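Gluconokinase (Sinorhizobium meliloti, PDB 3T61) probably catalyses the ATP-dependent phosphorylation of D-gluconate to 6-phospho-D-gluconate in gluconate utilisation. Local coordinates at residues Gly19-Met24 against Pro88-Cys93; Phe114-Gly119 against Leu148-Gly153. All coordinates share one frame; numbering follows the deposited sequence.

How the contacts relate
Contact 1 pairs two strands of a parallel sheet; contact 2 lays loop 148-153 against the next strand, 113-118, the two centres about 14 Å apart. Strand 21-24 is the shared element: one edge pairs with strand 90-92 in contact 1, the other with strand 113-118 of contact 2. Across that second edge Val-115 probably makes two hydrogen bonds, its N to Val-22 O and its O to Met-24 N, both 2.8 Å. Val-22 CB packs 3.6 Å from Phe-114 CD1, and Pro-151 of contact 2 touches Met-24. The chain after Met-24 has the pattern of a phosphate-binding P-loop. A bound phosphate, probably from the crystallisation liquor, lies about 6 Å from the side chain of Ser-92.

Contact 1: residues Gly19-Met24 against Pro88-Cys93; sequences GSIVVM and PVVVSC
Ile-21 and Val-23 offer both N and O to residues 88-93, so the two neighbouring segments are zipped by regularly spaced parallel-strand bonds. Ile-21 N gives to Val-89 O at 2.8 Å; Ile-21 O takes Val-91 N at 2.8 Å. Further on, Val-23 N gives to Val-91 O (2.9 Å) and Val-23 O receives Cys-93 N (3.1 Å). This pairing of strands 21-24 and 90-92 forms the middle of the 2-3-1-4-5 parallel sheet of P-loop kinases; the intervening Val-22 turns its polar atoms to strand 113-118. At the entry to the pair a side chain takes over: Ser-20 OG, anti to its own carbonyl carbon (chi1 -79°), accepts Val-89 N at 3.1 Å. Replacing Ser-20 with an alanine would probably leave the buried Val-89 N without this acceptor and open a small gap beside Val-89 CG1. Ser-92 OG is satisfied by Gly-49 N. On the face of Ile-21, Val-23 CG2 meets Val-90 CG1 at 4.1 Å; on the other, Val-22 CG1 rests against Cys-93 CB at 4.0 Å.

Contact 2: residues Phe114-Gly119 against Leu148-Gly153; sequences FVFLHG and LEDPRG
With CG anti to the backbone N (chi1 174°), Phe-116 sends its ring off strand 113-118 onto Pro-151, while His-118, its CG set between backbone N and carbonyl carbon (chi1 67°), brings its imidazole face up to the guanidinium of Arg-152. The proline lies over one face of the phenyl ring in a CH-pi contact: Pro-151 CD stands 3.6 Å from the ring centroid of Phe-116, and Pro-151 CG comes within 3.4 Å of Phe-116 CG. His-118 CB covers the opposite face nearer the rim, so the ring is sandwiched. Leu-148, arriving from the opposite direction, sets CD2 at the ring edge, 3.7 Å from Phe-116 CZ. Arg-152 NE also lies near that ring's plane, whereas NH1 sits over the imidazole face, 3.5 Å from His-118 CE1, with the two planes 51° apart. The guanidinium is fixed in its orientation from within its own loop. Asp-150 OD1 accepts Arg-152 N at 2.7 Å, closing an Asx turn; Arg-152 NE is shared between Asp-150 OD1 and OD2, and NH2 closes on OD2 in the salt bridge. The loop follows helix 138-147 and leads to strand 157-161, so the contact seats the exit of this helical connection against the sheet, where Ala-159 also touches Phe-116. No hydrogen bond crosses between the segments: attachment rests on packing at the face and edge of the Phe-116 ring and on Arg-152 over the His-118 face, while the salt bridge shapes the loop and probably tempers the positive charge that Arg-152 presents to His-118.

Contact 1: residues Gly19-Met24 against Pro88-Cys93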
# COMPACT_ATOMS: atom_id res chain seq x y z
N GLY A 19 -19.18 21.02 2.79
CA GLY A 19 -18.06 20.88 1.88
C GLY A 19 -17.29 19.61 2.18
O GLY A 19 -17.60 18.92 3.15
N SER A 20 -16.30 19.31 1.36
CA SER A 20 -15.49 18.11 1.55
C SER A 20 -14.56 18.22 2.76
O SER A 20 -14.09 19.30 3.10
CB SER A 20 -14.69 17.82 0.28
OG SER A 20 -15.53 17.20 -0.69
N ILE A 21 -14.31 17.08 3.40
CA ILE A 21 -13.46 17.04 4.58
C ILE A 21 -12.27 16.08 4.41
O ILE A 21 -12.46 14.93 4.02
CB ILE A 21 -14.23 16.53 5.83
CG1 ILE A 21 -15.55 17.28 6.01
CG2 ILE A 21 -13.35 16.65 7.07
CD1 ILE A 21 -15.38 18.74 6.24
N VAL A 22 -11.07 16.56 4.71
CA VAL A 22 -9.90 15.69 4.67
C VAL A 22 -9.45 15.43 6.11
O VAL A 22 -9.23 16.38 6.87
CB VAL A 22 -8.72 16.34 3.92
CG1 VAL A 22 -7.46 15.48 4.12
CG2 VAL A 22 -9.02 16.49 2.43
N VAL A 23 -9.35 14.16 6.50
CA VAL A 23 -8.87 13.84 7.85
C VAL A 23 -7.40 13.49 7.62
O VAL A 23 -7.09 12.49 6.98
CB VAL A 23 -9.63 12.63 8.47
CG1 VAL A 23 -9.18 12.41 9.92
CG2 VAL A 23 -11.13 12.89 8.42
N MSE A 24 -6.51 14.33 8.14
CA MSE A 24 -5.07 14.17 7.97
C MSE A 24 -4.34 13.77 9.25
O MSE A 24 -4.95 13.60 10.31
CB MSE A 24 -4.46 15.48 7.44
CG MSE A 24 -4.55 16.62 8.45
SE MSE A 24 -3.72 18.22 7.86
CE MSE A 24 -1.91 17.66 8.17
N PRO A 88 -20.35 16.72 -1.23
CA PRO A 88 -19.29 16.60 -0.23
C PRO A 88 -18.80 15.18 0.01
O PRO A 88 -19.58 14.22 -0.02
CB PRO A 88 -19.93 17.20 1.02
CG PRO A 88 -20.88 18.20 0.47
CD PRO A 88 -21.51 17.43 -0.67
N VAL A 89 -17.51 15.05 0.25
CA VAL A 89 -16.92 13.75 0.52
C VAL A 89 -15.92 13.87 1.67
O VAL A 89 -15.37 14.95 1.92
CB VAL A 89 -16.19 13.19 -0.75
CG1 VAL A 89 -15.00 14.07 -1.11
CG2 VAL A 89 -15.74 11.78 -0.51
N VAL A 90 -15.70 12.78 2.40
CA VAL A 90 -14.73 12.77 3.48
C VAL A 90 -13.60 11.85 3.04
O VAL A 90 -13.83 10.68 2.75
CB VAL A 90 -15.32 12.22 4.78
CG1 VAL A 90 -14.25 12.23 5.85
CG2 VAL A 90 -16.53 13.04 5.21
N VAL A 91 -12.38 12.38 2.99
CA VAL A 91 -11.24 11.57 2.56
C VAL A 91 -10.09 11.55 3.55
O VAL A 91 -9.66 12.59 4.03
CB VAL A 91 -10.65 12.08 1.21
CG1 VAL A 91 -9.47 11.19 0.80
CG2 VAL A 91 -11.72 12.09 0.12
N SER A 92 -9.59 10.35 3.83
CA SER A 92 -8.45 10.20 4.71
C SER A 92 -7.19 10.40 3.84
O SER A 92 -7.02 9.76 2.81
CB SER A 92 -8.45 8.82 5.37
OG SER A 92 -8.41 7.76 4.42
N CYS A 93 -6.33 11.30 4.27
CA CYS A 93 -5.11 11.60 3.55
C CYS A 93 -4.14 12.30 4.50
O CYS A 93 -4.45 13.37 5.02
CB CYS A 93 -5.43 12.51 2.36
SG CYS A 93 -3.99 13.09 1.47

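Contact 2: residues Phe114-Gly119 against Leu148-Gly153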
# COMPACT_ATOMS: atom_id res chain seq x y z
N PHE A 114 -10.08 20.58 6.91
CA PHE A 114 -9.11 19.59 7.35
C PHE A 114 -9.27 19.30 8.84
O PHE A 114 -9.42 20.22 9.64
CB PHE A 114 -7.69 20.11 7.13
CG PHE A 114 -7.19 20.00 5.71
CD1 PHE A 114 -6.56 18.84 5.27
CD2 PHE A 114 -7.32 21.07 4.83
CE1 PHE A 114 -6.04 18.75 3.98
CE2 PHE A 114 -6.80 20.99 3.53
CZ PHE A 114 -6.16 19.83 3.10
N VAL A 115 -9.24 18.01 9.20
CA VAL A 115 -9.30 17.56 10.59
C VAL A 115 -7.90 16.96 10.83
O VAL A 115 -7.54 15.93 10.25
CB VAL A 115 -10.42 16.50 10.79
CG1 VAL A 115 -10.32 15.85 12.16
CG2 VAL A 115 -11.80 17.16 10.65
N PHE A 116 -7.10 17.64 11.65
CA PHE A 116 -5.73 17.24 11.97
C PHE A 116 -5.62 16.40 13.25
O PHE A 116 -5.75 16.92 14.35
CB PHE A 116 -4.84 18.49 12.08
CG PHE A 116 -3.42 18.22 12.55
CD1 PHE A 116 -2.70 17.14 12.05
CD2 PHE A 116 -2.81 19.08 13.47
CE1 PHE A 116 -1.38 16.91 12.45
CE2 PHE A 116 -1.48 18.86 13.88
CZ PHE A 116 -0.76 17.78 13.37
N LEU A 117 -5.41 15.09 13.08
CA LEU A 117 -5.27 14.18 14.21
C LEU A 117 -3.80 14.21 14.58
O LEU A 117 -2.95 13.96 13.74
CB LEU A 117 -5.67 12.76 13.81
CG LEU A 117 -7.10 12.58 13.30
CD1 LEU A 117 -7.28 11.14 12.87
CD2 LEU A 117 -8.12 13.00 14.38
N HIS A 118 -3.49 14.49 15.85
CA HIS A 118 -2.11 14.59 16.27
C HIS A 118 -1.80 14.09 17.69
O HIS A 118 -2.66 14.07 18.58
CB HIS A 118 -1.66 16.04 16.14
CG HIS A 118 -2.35 16.95 17.11
ND1 HIS A 118 -1.78 17.34 18.30
CD2 HIS A 118 -3.60 17.48 17.10
CE1 HIS A 118 -2.65 18.07 18.98
NE2 HIS A 118 -3.76 18.17 18.28
N GLY A 119 -0.55 13.69 17.88
CA GLY A 119 -0.09 13.21 19.16
C GLY A 119 1.41 13.08 19.06
O GLY A 119 1.96 13.17 17.95
N LEU A 148 5.99 15.89 8.75
CA LEU A 148 4.79 16.65 9.10
C LEU A 148 5.05 18.14 9.33
O LEU A 148 5.90 18.53 10.13
CB LEU A 148 4.11 16.08 10.35
CG LEU A 148 2.94 16.91 10.90
CD1 LEU A 148 1.77 16.90 9.94
CD2 LEU A 148 2.51 16.38 12.25
N GLU A 149 4.30 18.96 8.61
CA GLU A 149 4.38 20.40 8.75
C GLU A 149 3.05 20.75 9.39
O GLU A 149 2.00 20.64 8.75
CB GLU A 149 4.53 21.06 7.38
CG GLU A 149 5.93 20.97 6.81
CD GLU A 149 5.98 21.24 5.32
OE1 GLU A 149 5.22 22.09 4.83
OE2 GLU A 149 6.79 20.59 4.64
N ASP A 150 3.09 21.16 10.66
CA ASP A 150 1.89 21.49 11.42
C ASP A 150 0.93 22.41 10.67
O ASP A 150 1.29 23.53 10.29
CB ASP A 150 2.26 22.12 12.76
CG ASP A 150 1.11 22.09 13.74
OD1 ASP A 150 0.05 22.67 13.44
OD2 ASP A 150 1.26 21.48 14.82
N PRO A 151 -0.31 21.95 10.46
CA PRO A 151 -1.34 22.73 9.75
C PRO A 151 -2.07 23.78 10.58
O PRO A 151 -2.73 24.65 10.02
CB PRO A 151 -2.29 21.65 9.26
CG PRO A 151 -2.28 20.69 10.43
CD PRO A 151 -0.80 20.60 10.77
N ARG A 152 -1.95 23.71 11.89
CA ARG A 152 -2.64 24.66 12.75
C ARG A 152 -2.37 26.10 12.35
O ARG A 152 -1.23 26.50 12.09
CB ARG A 152 -2.27 24.40 14.22
CG ARG A 152 -3.04 23.20 14.76
CD ARG A 152 -2.62 22.77 16.14
NE ARG A 152 -1.27 22.21 16.16
CZ ARG A 152 -0.79 21.49 17.17
NH1 ARG A 152 -1.55 21.26 18.23
NH2 ARG A 152 0.45 21.02 17.11
N GLY A 153 -3.44 26.87 12.26
CA GLY A 153 -3.31 28.25 11.84
C GLY A 153 -3.87 28.39 10.44
O GLY A 153 -4.52 29.38 10.13